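Local structure of DegV family protein (Thermus thermophilus, 2DT8) at residues 43-48 and 263-268; 50-53 and 58-61; 160-165 and 186-191. The protein binds fatty acids, with palmitic acid held in this crystal, and also carries a zinc site, although its wider role in the cell remains uncertain. All coordinates share one frame; numbering follows the deposited sequence.

Contact 1: residues 43-48 and 263-268. With PLM (palmitic acid), chain C.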
ATOM      1  N   ILE A  43       7.974  14.899   4.808  1.00  5.23           N
ATOM      2  CA  ILE A  43       9.022  13.989   5.217  1.00  5.86           C
ATOM      3  C   ILE A  43       9.149  12.865   4.197  1.00  5.10           C
ATOM      4  O   ILE A  43       8.228  12.625   3.426  1.00  5.99           O
ATOM      5  CB  ILE A  43       8.718  13.425   6.636  1.00  7.47           C
ATOM      6  CG1 ILE A  43       9.947  12.676   7.168  1.00 12.00           C
ATOM      7  CG2 ILE A  43       7.476  12.519   6.594  1.00  8.97           C
ATOM      8  CD1 ILE A  43       9.992  12.542   8.663  1.00 22.55           C
ATOM      9  N   THR A  44      10.383  12.292   4.217  1.00  5.32           N
ATOM     10  CA  THR A  44      10.704  11.178   3.324  1.00  4.61           C
ATOM     11  C   THR A  44      11.289   9.991   4.083  1.00  5.69           C
ATOM     12  O   THR A  44      11.763  10.137   5.208  1.00  4.84           O
ATOM     13  CB  THR A  44      11.782  11.568   2.294  1.00  5.23           C
ATOM     14  OG1 THR A  44      13.043  11.683   2.969  1.00  6.48           O
ATOM     15  CG2 THR A  44      11.454  12.900   1.622  1.00  6.62           C
ATOM     16  N   PRO A  45      11.246   8.793   3.478  1.00  3.90           N
ATOM     17  CA  PRO A  45      11.813   7.611   4.136  1.00  4.52           C
ATOM     18  C   PRO A  45      13.308   7.822   4.431  1.00  4.92           C
ATOM     19  O   PRO A  45      13.800   7.453   5.499  1.00  5.40           O
ATOM     20  CB  PRO A  45      11.591   6.509   3.111  1.00  5.03           C
ATOM     21  CG  PRO A  45      10.253   6.921   2.502  1.00  5.08           C
ATOM     22  CD  PRO A  45      10.421   8.408   2.312  1.00  5.13           C
ATOM     23  N   THR A  46      14.021   8.431   3.487  1.00  4.63           N
ATOM     24  CA  THR A  46      15.455   8.673   3.651  1.00  4.46           C
ATOM     25  C   THR A  46      15.741   9.508   4.894  1.00  6.48           C
ATOM     26  O   THR A  46      16.684   9.215   5.641  1.00  5.30           O
ATOM     27  CB  THR A  46      16.030   9.383   2.408  1.00  5.73           C
ATOM     28  OG1 THR A  46      15.942   8.504   1.281  1.00  9.85           O
ATOM     29  CG2 THR A  46      17.495   9.765   2.627  1.00  7.85           C
ATOM     30  N   GLU A  47      14.929  10.539   5.124  1.00  5.00           N
ATOM     31  CA  GLU A  47      15.120  11.392   6.292  1.00  5.50           C
ATOM     32  C   GLU A  47      14.899  10.621   7.583  1.00  4.57           C
ATOM     33  O   GLU A  47      15.636  10.799   8.553  1.00  6.52           O
ATOM     34  CB  GLU A  47      14.181  12.600   6.237  1.00  7.33           C
ATOM     35  CG  GLU A  47      14.588  13.593   5.169  1.00  6.31           C
ATOM     36  CD  GLU A  47      13.548  14.673   4.931  1.00 10.15           C
ATOM     37  OE1 GLU A  47      12.347  14.346   4.828  1.00  9.71           O
ATOM     38  OE2 GLU A  47      13.945  15.847   4.840  1.00 11.26           O
ATOM     39  N   ILE A  48      13.871   9.782   7.607  1.00  5.02           N
ATOM     40  CA  ILE A  48      13.579   8.979   8.780  1.00  5.89           C
ATOM     41  C   ILE A  48      14.739   8.045   9.110  1.00  5.40           C
ATOM     42  O   ILE A  48      15.178   7.973  10.261  1.00  6.58           O
ATOM     43  CB  ILE A  48      12.317   8.131   8.542  1.00  4.14           C
ATOM     44  CG1 ILE A  48      11.096   9.051   8.534  1.00  7.72           C
ATOM     45  CG2 ILE A  48      12.190   7.037   9.609  1.00  6.59           C
ATOM     46  CD1 ILE A  48       9.837   8.400   7.991  1.00  8.00           C
ATOM     47  N   VAL A 263       5.074   7.082   5.832  1.00  3.31           N
ATOM     48  CA  VAL A 263       4.300   6.340   6.825  1.00  3.97           C
ATOM     49  C   VAL A 263       4.502   4.832   6.665  1.00  2.99           C
ATOM     50  O   VAL A 263       4.765   4.134   7.647  1.00  3.59           O
ATOM     51  CB  VAL A 263       2.801   6.719   6.774  1.00  3.80           C
ATOM     52  CG1 VAL A 263       1.971   5.730   7.596  1.00  4.75           C
ATOM     53  CG2 VAL A 263       2.618   8.125   7.351  1.00  5.26           C
ATOM     54  N   ILE A 264       4.416   4.318   5.441  1.00  3.68           N
ATOM     55  CA  ILE A 264       4.638   2.891   5.257  1.00  3.17           C
ATOM     56  C   ILE A 264       6.094   2.523   5.575  1.00  4.85           C
ATOM     57  O   ILE A 264       6.360   1.525   6.242  1.00  5.28           O
ATOM     58  CB  ILE A 264       4.316   2.446   3.806  1.00  3.88           C
ATOM     59  CG1 ILE A 264       2.833   2.666   3.509  1.00  4.23           C
ATOM     60  CG2 ILE A 264       4.695   0.971   3.615  1.00  5.10           C
ATOM     61  CD1 ILE A 264       1.896   1.780   4.317  1.00  6.71           C
ATOM     62  N   ALA A 265       7.038   3.341   5.112  1.00  4.33           N
ATOM     63  CA  ALA A 265       8.455   3.071   5.338  1.00  4.09           C
ATOM     64  C   ALA A 265       8.834   3.069   6.818  1.00  4.01           C
ATOM     65  O   ALA A 265       9.804   2.411   7.209  1.00  5.67           O
ATOM     66  CB  ALA A 265       9.307   4.087   4.588  1.00  5.56           C
ATOM     67  N   SER A 266       8.090   3.811   7.635  1.00  4.18           N
ATOM     68  CA  SER A 266       8.346   3.865   9.082  1.00  5.17           C
ATOM     69  C   SER A 266       8.143   2.490   9.721  1.00  3.69           C
ATOM     70  O   SER A 266       8.674   2.207  10.802  1.00  5.93           O
ATOM     71  CB  SER A 266       7.403   4.861   9.768  1.00  6.03           C
ATOM     72  OG  SER A 266       7.736   6.204   9.448  1.00  6.73           O
ATOM     73  N   HIS A 267       7.360   1.647   9.048  1.00  4.77           N
ATOM     74  CA  HIS A 267       7.094   0.298   9.533  1.00  4.04           C
ATOM     75  C   HIS A 267       7.889  -0.781   8.819  1.00  5.98           C
ATOM     76  O   HIS A 267       8.296  -1.758   9.435  1.00  6.70           O
ATOM     77  CB  HIS A 267       5.607   0.005   9.439  1.00  5.12           C
ATOM     78  CG  HIS A 267       4.798   0.837  10.371  1.00  4.45           C
ATOM     79  ND1 HIS A 267       4.589   0.491  11.694  1.00  6.86           N
ATOM     80  CD2 HIS A 267       4.236   2.059  10.214  1.00  5.24           C
ATOM     81  CE1 HIS A 267       3.939   1.461  12.302  1.00  5.95           C
ATOM     82  NE2 HIS A 267       3.711   2.430  11.424  1.00  6.57           N
ATOM     83  N   THR A 268       8.121  -0.624   7.521  1.00  5.20           N
ATOM     84  CA  THR A 268       8.899  -1.645   6.810  1.00  5.11           C
ATOM     85  C   THR A 268      10.400  -1.478   7.037  1.00  5.48           C
ATOM     86  O   THR A 268      11.139  -2.462   7.155  1.00  6.77           O
ATOM     87  CB  THR A 268       8.619  -1.622   5.297  1.00  5.34           C
ATOM     88  OG1 THR A 268       9.008  -0.354   4.759  1.00  7.03           O
ATOM     89  CG2 THR A 268       7.131  -1.856   5.011  1.00  8.99           C
TER
HETATM   90  C1  PLM C 701      -1.002   4.278  11.339  1.00  8.51           C
HETATM   91  O1  PLM C 701      -2.285   3.966  11.536  1.00  9.55           O
HETATM   92  O2  PLM C 701      -0.389   4.863  12.207  1.00  8.95           O
HETATM   93  C2  PLM C 701      -0.324   3.895  10.040  1.00  9.45           C
HETATM   94  C3  PLM C 701       0.166   2.446  10.141  1.00  8.22           C
HETATM   95  C4  PLM C 701       0.901   2.045   8.860  1.00  7.58           C
HETATM   96  C5  PLM C 701       1.339   0.586   8.973  1.00  7.98           C
HETATM   97  C6  PLM C 701       1.992   0.126   7.671  1.00  7.17           C
HETATM   98  C7  PLM C 701       2.450  -1.309   7.834  1.00  7.63           C
HETATM   99  C8  PLM C 701       2.913  -1.857   6.505  1.00 13.36           C
HETATM  100  C9  PLM C 701       3.042  -3.372   6.637  1.00 15.61           C
HETATM  101  CA  PLM C 701       4.028  -3.894   5.611  1.00 21.35           C
HETATM  102  CB  PLM C 701       3.278  -4.117   4.311  1.00 17.45           C
HETATM  103  CC  PLM C 701       3.728  -3.079   3.298  1.00 18.93           C
HETATM  104  CD  PLM C 701       4.229  -3.791   2.055  1.00 18.40           C
HETATM  105  CE  PLM C 701       4.851  -2.762   1.113  1.00 18.02           C
HETATM  106  CF  PLM C 701       5.464  -3.475  -0.101  1.00 20.33           C
HETATM  107  CG  PLM C 701       4.360  -3.849  -1.090  1.00 21.36           C
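Pro-45, in the first turn of helix 45-53, comes closest to Ala-265 of helix 262-268, their CA atoms 5.8 Å apart. The close approach is consistent with the small groups between them: CB and CG of the proline ring both rest against the single methyl of Ala-265, Pro-45 CB lying 3.6 Å from Ala-265 CB. One turn on, Ile-48 points its side chain at the partner helix and brings CD1 to 3.4 Å from Ser-266 OG. This is a van der Waals touch of a methyl on an oxygen, the hydroxyl itself being hydrogen-bonded to Ala-262 O; with OG beside its own backbone N (chi1 -71°), it folds back on its helix. The start of helix 45-53 is fixed by a capping box: Glu-47 N donates to Thr-44 OG1 (3.1 Å, 160°), and Thr-44 N donates to the anti lone pair of Glu-47 OE1 (2.9 Å, 133°). Helix 262-268 is used on two sides, as suits the lipid-binding cleft of a DegV protein: Ala-265 and Ser-266 meet helix 45-53, while Val-263, Ile-264, His-267 and Thr-268 meet the palmitic acid. There Val-263 CG1 touches the chain at C2, Ile-264 CD1 at C6 and Thr-268 CG2 further down. The imidazole of His-267 lays one face over the alkyl chain, with C5 of palmitic acid 3.5 Å above the plane and displaced toward the rim, while NE2 bonds to Thr-61 OG1. With an alanine here, Thr-61 would probably lose the imidazole that helps hold its hydroxyl, and a gap would open beside C5.

Contact 2: residues 50-53 and 58-61; sequences QKVR and FPTT. With PLM (palmitic acid), chain C.
Val-52 meets Phe-58 and Pro-59 where helix 45-53 ends and the chain turns toward strand 60-62, a short helix-loop-strand connection. The strand that follows pairs antiparallel with strand 24-32. In the last turn of the helix, the Lys-51 side chain touches Leu-32, Ser-33 and Ala-56. Next comes Val-52, which carries the whole contact from the helix side. Its two methyls divide the work. CG1 stands anti to the backbone N (chi1 174°) and lies 3.7 Å from CE1 of Phe-58, the valine and phenylalanine side chains crossing at a slant. CG2 occupies the position beside the backbone N and approaches Pro-59, lying 4.1 Å from CD of that ring, with the two side chains at about a right angle. The valine therefore fits into the bend between two successive residues, and both of its branches make apolar contacts. Phe-58 is also engaged beyond this pair: Arg-167 makes a cation-pi contact with the ring, and the ring of Phe-164 meets it with the planes about 30° apart. Pro-59 also touches Val-30 and Leu-32 of strand 24-32. Two residues further on, the strand reaches the bound lipid. Thr-61 holds OG1 between its backbone N and carbonyl carbon (chi1 59°), and from there OG1 donates a hydrogen bond to the carboxylic O2 of palmitic acid, 2.7 Å away.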
ATOM      1  N   GLN A  50      17.802   8.311   8.237  1.00  5.27           N
ATOM      2  CA  GLN A  50      18.997   9.053   8.592  1.00  6.06           C
ATOM      3  C   GLN A  50      18.986   9.417  10.078  1.00  8.40           C
ATOM      4  O   GLN A  50      20.009   9.423  10.751  1.00  7.38           O
ATOM      5  CB  GLN A  50      19.063  10.434   7.862  1.00  9.19           C
ATOM      6  CG  GLN A  50      20.206  11.333   8.337  1.00 14.95           C
ATOM      7  CD  GLN A  50      20.080  12.775   7.872  1.00 26.22           C
ATOM      8  OE1 GLN A  50      20.873  13.631   8.268  1.00 31.49           O
ATOM      9  NE2 GLN A  50      19.085  13.053   7.035  1.00 26.41           N
ATOM     10  N   LYS A  51      17.763   9.746  10.529  1.00  5.61           N
ATOM     11  CA  LYS A  51      17.632  10.078  11.934  1.00  7.40           C
ATOM     12  C   LYS A  51      17.878   8.868  12.872  1.00  9.21           C
ATOM     13  O   LYS A  51      18.515   8.958  13.930  1.00 10.03           O
ATOM     14  CB  LYS A  51      16.188  10.623  12.326  1.00 10.58           C
ATOM     15  CG  LYS A  51      15.877  11.988  11.742  1.00 16.82           C
ATOM     16  CD  LYS A  51      16.831  13.054  12.259  1.00 23.10           C
ATOM     17  CE  LYS A  51      16.365  14.443  11.839  1.00 23.46           C
ATOM     18  NZ  LYS A  51      17.333  15.498  12.253  1.00 28.59           N
ATOM     19  N   VAL A  52      17.392   7.711  12.438  1.00  6.01           N
ATOM     20  CA  VAL A  52      17.631   6.499  13.208  1.00  5.45           C
ATOM     21  C   VAL A  52      19.130   6.192  13.237  1.00  5.79           C
ATOM     22  O   VAL A  52      19.710   5.897  14.274  1.00  6.75           O
ATOM     23  CB  VAL A  52      16.796   5.324  12.641  1.00  5.88           C
ATOM     24  CG1 VAL A  52      17.146   4.033  13.354  1.00  7.50           C
ATOM     25  CG2 VAL A  52      15.301   5.627  12.828  1.00  6.29           C
ATOM     26  N   ARG A  53      19.711   6.299  12.029  1.00  5.32           N
ATOM     27  CA  ARG A  53      21.130   6.013  11.939  1.00  7.30           C
ATOM     28  C   ARG A  53      22.012   6.895  12.875  1.00  9.10           C
ATOM     29  O   ARG A  53      23.047   6.536  13.419  1.00  8.68           O
ATOM     30  CB  ARG A  53      21.712   6.111  10.427  1.00 10.67           C
ATOM     31  CG  ARG A  53      23.154   5.642  10.137  1.00 16.69           C
ATOM     32  CD  ARG A  53      23.351   5.828   8.632  1.00 22.08           C
ATOM     33  NE  ARG A  53      23.093   7.223   8.293  1.00 29.14           N
ATOM     34  CZ  ARG A  53      22.720   7.645   7.084  1.00 31.57           C
ATOM     35  NH1 ARG A  53      22.513   8.958   6.823  1.00 31.88           N
ATOM     36  NH2 ARG A  53      22.580   6.755   6.107  1.00 28.39           N
ATOM     37  N   PHE A  58      12.920   5.923  17.401  1.00 18.00           N
ATOM     38  CA  PHE A  58      12.173   5.378  16.283  1.00 17.01           C
ATOM     39  C   PHE A  58      10.955   6.229  15.919  1.00 12.42           C
ATOM     40  O   PHE A  58      10.344   6.876  16.760  1.00 14.72           O
ATOM     41  CB  PHE A  58      11.571   3.748  15.874  1.00 19.78           C
ATOM     42  CG  PHE A  58      12.630   2.783  15.463  1.00 18.73           C
ATOM     43  CD1 PHE A  58      13.937   2.950  15.887  1.00 14.56           C
ATOM     44  CD2 PHE A  58      12.309   1.665  14.700  1.00 13.88           C
ATOM     45  CE1 PHE A  58      14.915   2.027  15.547  1.00 17.56           C
ATOM     46  CE2 PHE A  58      13.279   0.738  14.358  1.00 18.44           C
ATOM     47  CZ  PHE A  58      14.590   0.917  14.792  1.00 18.49           C
ATOM     48  N   PRO A  59      10.684   6.224  14.604  1.00 10.26           N
ATOM     49  CA  PRO A  59       9.511   6.949  14.155  1.00  9.79           C
ATOM     50  C   PRO A  59       8.251   6.156  14.510  1.00  8.52           C
ATOM     51  O   PRO A  59       8.271   4.941  14.656  1.00 10.02           O
ATOM     52  CB  PRO A  59       9.491   7.089  12.580  1.00  9.82           C
ATOM     53  CG  PRO A  59      10.133   5.779  12.191  1.00 12.75           C
ATOM     54  CD  PRO A  59      11.248   5.680  13.188  1.00 10.58           C
ATOM     55  N   THR A  60       7.169   6.936  14.679  1.00  8.33           N
ATOM     56  CA  THR A  60       5.909   6.283  14.973  1.00  6.58           C
ATOM     57  C   THR A  60       5.012   6.986  13.950  1.00  4.99           C
ATOM     58  O   THR A  60       5.395   7.961  13.316  1.00  5.06           O
ATOM     59  CB  THR A  60       5.296   6.314  16.406  1.00  6.96           C
ATOM     60  OG1 THR A  60       5.124   7.676  16.800  1.00  9.13           O
ATOM     61  CG2 THR A  60       6.268   5.639  17.378  1.00  9.21           C
ATOM     62  N   THR A  61       3.783   6.447  13.871  1.00  4.93           N
ATOM     63  CA  THR A  61       2.866   7.007  12.897  1.00  4.64           C
ATOM     64  C   THR A  61       1.440   7.186  13.488  1.00  6.16           C
ATOM     65  O   THR A  61       1.151   6.590  14.528  1.00  7.77           O
ATOM     66  CB  THR A  61       2.713   6.167  11.567  1.00  5.06           C
ATOM     67  OG1 THR A  61       2.255   4.847  11.883  1.00  6.34           O
ATOM     68  CG2 THR A  61       4.072   6.043  10.896  1.00  5.92           C
TER
HETATM   69  C1  PLM C 701      -1.002   4.278  11.339  1.00  8.51           C
HETATM   70  O1  PLM C 701      -2.285   3.966  11.536  1.00  9.55           O
HETATM   71  O2  PLM C 701      -0.389   4.863  12.207  1.00  8.95           O
HETATM   72  C2  PLM C 701      -0.324   3.895  10.040  1.00  9.45           C
HETATM   73  C3  PLM C 701       0.166   2.446  10.141  1.00  8.22           C
HETATM   74  C4  PLM C 701       0.901   2.045   8.860  1.00  7.58           C
HETATM   75  C5  PLM C 701       1.339   0.586   8.973  1.00  7.98           C
HETATM   76  C6  PLM C 701       1.992   0.126   7.671  1.00  7.17           C
HETATM   77  C7  PLM C 701       2.450  -1.309   7.834  1.00  7.63           C
HETATM   78  C8  PLM C 701       2.913  -1.857   6.505  1.00 13.36           C
HETATM   79  C9  PLM C 701       3.042  -3.372   6.637  1.00 15.61           C
HETATM   80  CA  PLM C 701       4.028  -3.894   5.611  1.00 21.35           C
HETATM   81  CB  PLM C 701       3.278  -4.117   4.311  1.00 17.45           C
HETATM   82  CC  PLM C 701       3.728  -3.079   3.298  1.00 18.93           C
HETATM   83  CD  PLM C 701       4.229  -3.791   2.055  1.00 18.40           C
HETATM   84  CE  PLM C 701       4.851  -2.762   1.113  1.00 18.02           C
HETATM   85  CF  PLM C 701       5.464  -3.475  -0.101  1.00 20.33           C
HETATM   86  CG  PLM C 701       4.360  -3.849  -1.090  1.00 21.36           C

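Contact 3: residues 160-165 and 186-191; sequences ATLEFL and PVLTLK
Leu-165 and Leu-188 reach toward each other tip to tip, with Leu-165 CD1 lying 3.8 Å from Leu-188 CD1. Both residues direct their side chains at the opposite segment, one from the first turn of helix 163-168 and the other from the middle of strand 185-191, and in both CG sits beside the backbone N, anti to the carbonyl carbon. The nearly extended chi2 of Leu-188 (-178°) carries its CD1 out from the strand to meet the helix. Leu-162, just ahead of the helix, starts off obliquely and then brings its far end into the same cluster. Its CD2 branch serves two partners: Leu-188 CD1 lies 4.2 Å from Leu-162 CD2, and CG of the Pro-186 ring is 4.3 Å from that same methyl. Pro-186 and Leu-188, alternate residues of the strand, thus present one side to the helix start, with Leu-162 CD2 near both. The contact is wholly apolar, the start of the helix and the turn before it packed on a strand. The turn carrying Leu-162 is steadied by a capping bond, in which Glu-163 N donates to Thr-161 OG1 (3.0 Å, 163°). The cluster also borders the lipid: the side chain of Leu-165 comes within about 4 Å of the palmitic acid, and Leu-190, two residues beyond Leu-188, touches it as well. Around the contact, Phe-177 and Leu-181 pack on Leu-162 and Ile-171 on Leu-165, while Leu-188 lies against Phe-157. Strand 185-191 is held by backbone bonds to Phe-157 of strand 154-158 and to the antiparallel strand 194-201.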
ATOM      1  N   ALA A 160      15.342  -4.927   4.705  1.00  5.90           N
ATOM      2  CA  ALA A 160      16.717  -5.091   5.176  1.00  7.06           C
ATOM      3  C   ALA A 160      16.736  -5.694   6.573  1.00  8.39           C
ATOM      4  O   ALA A 160      17.641  -6.454   6.913  1.00  9.82           O
ATOM      5  CB  ALA A 160      17.436  -3.737   5.189  1.00  9.04           C
ATOM      6  N   THR A 161      15.738  -5.346   7.380  1.00  5.71           N
ATOM      7  CA  THR A 161      15.643  -5.843   8.746  1.00  6.02           C
ATOM      8  C   THR A 161      14.186  -5.963   9.147  1.00  5.20           C
ATOM      9  O   THR A 161      13.323  -5.278   8.598  1.00  7.30           O
ATOM     10  CB  THR A 161      16.330  -4.887   9.760  1.00  8.02           C
ATOM     11  OG1 THR A 161      16.096  -5.362  11.092  1.00  9.11           O
ATOM     12  CG2 THR A 161      15.755  -3.469   9.659  1.00  7.73           C
ATOM     13  N   LEU A 162      13.915  -6.851  10.095  1.00  5.91           N
ATOM     14  CA  LEU A 162      12.556  -7.012  10.583  1.00  6.96           C
ATOM     15  C   LEU A 162      12.318  -6.089  11.784  1.00  4.55           C
ATOM     16  O   LEU A 162      11.224  -6.045  12.331  1.00  7.28           O
ATOM     17  CB  LEU A 162      12.317  -8.466  11.018  1.00  9.52           C
ATOM     18  CG  LEU A 162      12.381  -9.548   9.939  1.00 12.08           C
ATOM     19  CD1 LEU A 162      12.227 -10.914  10.596  1.00 15.37           C
ATOM     20  CD2 LEU A 162      11.290  -9.326   8.913  1.00 12.16           C
ATOM     21  N   GLU A 163      13.332  -5.313  12.160  1.00  5.57           N
ATOM     22  CA  GLU A 163      13.223  -4.457  13.340  1.00  6.77           C
ATOM     23  C   GLU A 163      12.149  -3.375  13.319  1.00  5.86           C
ATOM     24  O   GLU A 163      11.540  -3.090  14.359  1.00  7.03           O
ATOM     25  CB  GLU A 163      14.583  -3.827  13.660  1.00  7.12           C
ATOM     26  CG  GLU A 163      14.693  -3.171  15.045  1.00 11.02           C
ATOM     27  CD  GLU A 163      14.539  -4.144  16.205  1.00 13.05           C
ATOM     28  OE1 GLU A 163      14.770  -5.358  16.025  1.00 18.37           O
ATOM     29  OE2 GLU A 163      14.197  -3.674  17.313  1.00 18.18           O
ATOM     30  N   PHE A 164      11.913  -2.751  12.168  1.00  5.55           N
ATOM     31  CA  PHE A 164      10.877  -1.722  12.125  1.00  4.98           C
ATOM     32  C   PHE A 164       9.486  -2.341  12.219  1.00  4.65           C
ATOM     33  O   PHE A 164       8.575  -1.769  12.833  1.00  6.05           O
ATOM     34  CB  PHE A 164      11.006  -0.867  10.860  1.00  6.51           C
ATOM     35  CG  PHE A 164      12.178   0.083  10.894  1.00  5.71           C
ATOM     36  CD1 PHE A 164      13.485  -0.393  10.830  1.00  4.64           C
ATOM     37  CD2 PHE A 164      11.972   1.448  10.993  1.00  9.99           C
ATOM     38  CE1 PHE A 164      14.566   0.486  10.863  1.00  6.15           C
ATOM     39  CE2 PHE A 164      13.050   2.332  11.029  1.00  8.29           C
ATOM     40  CZ  PHE A 164      14.351   1.848  10.963  1.00  9.40           C
ATOM     41  N   LEU A 165       9.324  -3.513  11.616  1.00  5.85           N
ATOM     42  CA  LEU A 165       8.049  -4.211  11.671  1.00  5.18           C
ATOM     43  C   LEU A 165       7.784  -4.630  13.119  1.00  5.89           C
ATOM     44  O   LEU A 165       6.679  -4.515  13.635  1.00  6.08           O
ATOM     45  CB  LEU A 165       8.065  -5.407  10.722  1.00  5.66           C
ATOM     46  CG  LEU A 165       7.849  -5.063   9.245  1.00  5.35           C
ATOM     47  CD1 LEU A 165       8.166  -6.264   8.384  1.00  7.59           C
ATOM     48  CD2 LEU A 165       6.419  -4.616   9.036  1.00  6.21           C
ATOM     49  N   PRO A 186      14.541 -12.114   4.089  1.00  7.18           N
ATOM     50  CA  PRO A 186      13.142 -12.513   4.246  1.00  6.30           C
ATOM     51  C   PRO A 186      12.259 -12.125   3.073  1.00  7.38           C
ATOM     52  O   PRO A 186      12.449 -11.071   2.467  1.00  8.02           O
ATOM     53  CB  PRO A 186      12.726 -11.783   5.515  1.00  7.00           C
ATOM     54  CG  PRO A 186      13.451 -10.464   5.364  1.00  7.44           C
ATOM     55  CD  PRO A 186      14.835 -10.891   4.862  1.00  8.93           C
ATOM     56  N   VAL A 187      11.317 -12.998   2.739  1.00  7.46           N
ATOM     57  CA  VAL A 187      10.360 -12.707   1.682  1.00  6.62           C
ATOM     58  C   VAL A 187       9.021 -12.728   2.399  1.00  7.53           C
ATOM     59  O   VAL A 187       8.658 -13.716   3.049  1.00  7.28           O
ATOM     60  CB  VAL A 187      10.412 -13.748   0.557  1.00  7.95           C
ATOM     61  CG1 VAL A 187       9.354 -13.426  -0.493  1.00  9.34           C
ATOM     62  CG2 VAL A 187      11.804 -13.731  -0.083  1.00  9.59           C
ATOM     63  N   LEU A 188       8.303 -11.622   2.295  1.00  4.59           N
ATOM     64  CA  LEU A 188       7.036 -11.464   2.998  1.00  5.21           C
ATOM     65  C   LEU A 188       5.851 -11.205   2.078  1.00  5.85           C
ATOM     66  O   LEU A 188       6.014 -10.864   0.910  1.00  5.18           O
ATOM     67  CB  LEU A 188       7.162 -10.294   3.981  1.00  6.01           C
ATOM     68  CG  LEU A 188       8.351 -10.365   4.949  1.00  7.55           C
ATOM     69  CD1 LEU A 188       8.318  -9.164   5.883  1.00 12.49           C
ATOM     70  CD2 LEU A 188       8.299 -11.655   5.744  1.00 11.95           C
ATOM     71  N   THR A 189       4.652 -11.353   2.630  1.00  3.69           N
ATOM     72  CA  THR A 189       3.422 -11.109   1.878  1.00  3.83           C
ATOM     73  C   THR A 189       2.373 -10.626   2.879  1.00  6.67           C
ATOM     74  O   THR A 189       2.699 -10.299   4.025  1.00  6.15           O
ATOM     75  CB  THR A 189       2.943 -12.417   1.154  1.00  4.89           C
ATOM     76  OG1 THR A 189       1.819 -12.127   0.308  1.00  6.22           O
ATOM     77  CG2 THR A 189       2.545 -13.488   2.164  1.00  7.48           C
ATOM     78  N   LEU A 190       1.132 -10.513   2.423  1.00  5.75           N
ATOM     79  CA  LEU A 190       0.026 -10.157   3.301  1.00  6.74           C
ATOM     80  C   LEU A 190      -1.104 -11.130   2.998  1.00  6.00           C
ATOM     81  O   LEU A 190      -1.320 -11.491   1.843  1.00  7.58           O
ATOM     82  CB  LEU A 190      -0.477  -8.728   3.056  1.00  5.71           C
ATOM     83  CG  LEU A 190       0.336  -7.583   3.672  1.00  7.33           C
ATOM     84  CD1 LEU A 190       1.431  -7.167   2.719  1.00 10.76           C
ATOM     85  CD2 LEU A 190      -0.581  -6.399   3.964  1.00 11.09           C
ATOM     86  N   LYS A 191      -1.795 -11.580   4.035  1.00  7.79           N
ATOM     87  CA  LYS A 191      -2.944 -12.465   3.866  1.00  6.87           C
ATOM     88  C   LYS A 191      -4.004 -11.906   4.801  1.00  5.40           C
ATOM     89  O   LYS A 191      -3.724 -11.632   5.966  1.00  6.73           O
ATOM     90  CB  LYS A 191      -2.601 -13.913   4.244  1.00  8.16           C
ATOM     91  CG  LYS A 191      -1.582 -14.552   3.304  1.00 10.10           C
ATOM     92  CD  LYS A 191      -2.121 -14.653   1.877  1.00 12.69           C
ATOM     93  CE  LYS A 191      -1.035 -15.126   0.919  1.00 16.70           C
ATOM     94  NZ  LYS A 191      -1.550 -15.308  -0.467  1.00 18.25           N
TER

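How the contacts relate
Contact 1 joins segments more than two hundred residues apart, and contacts 2 and 3 lie in sequence between its two halves, contact 2 closing before contact 3 opens. Contacts 1 and 2 share helix 45-53, with centres about 8 Å apart, and Ile-48 CG2 packs 3.5 Å from Pro-59 CG. Contact 3 lies about 15 Å from contact 1 and 17 Å from contact 2, measured between centres; Phe-164 bridges to both, touching the backbone of helix 262-268 and the ring of Phe-58. All three have segments bordering the palmitic acid: strand 60-62 meets the carboxyl end, while helix 262-268 and Leu-165 border the alkyl chain.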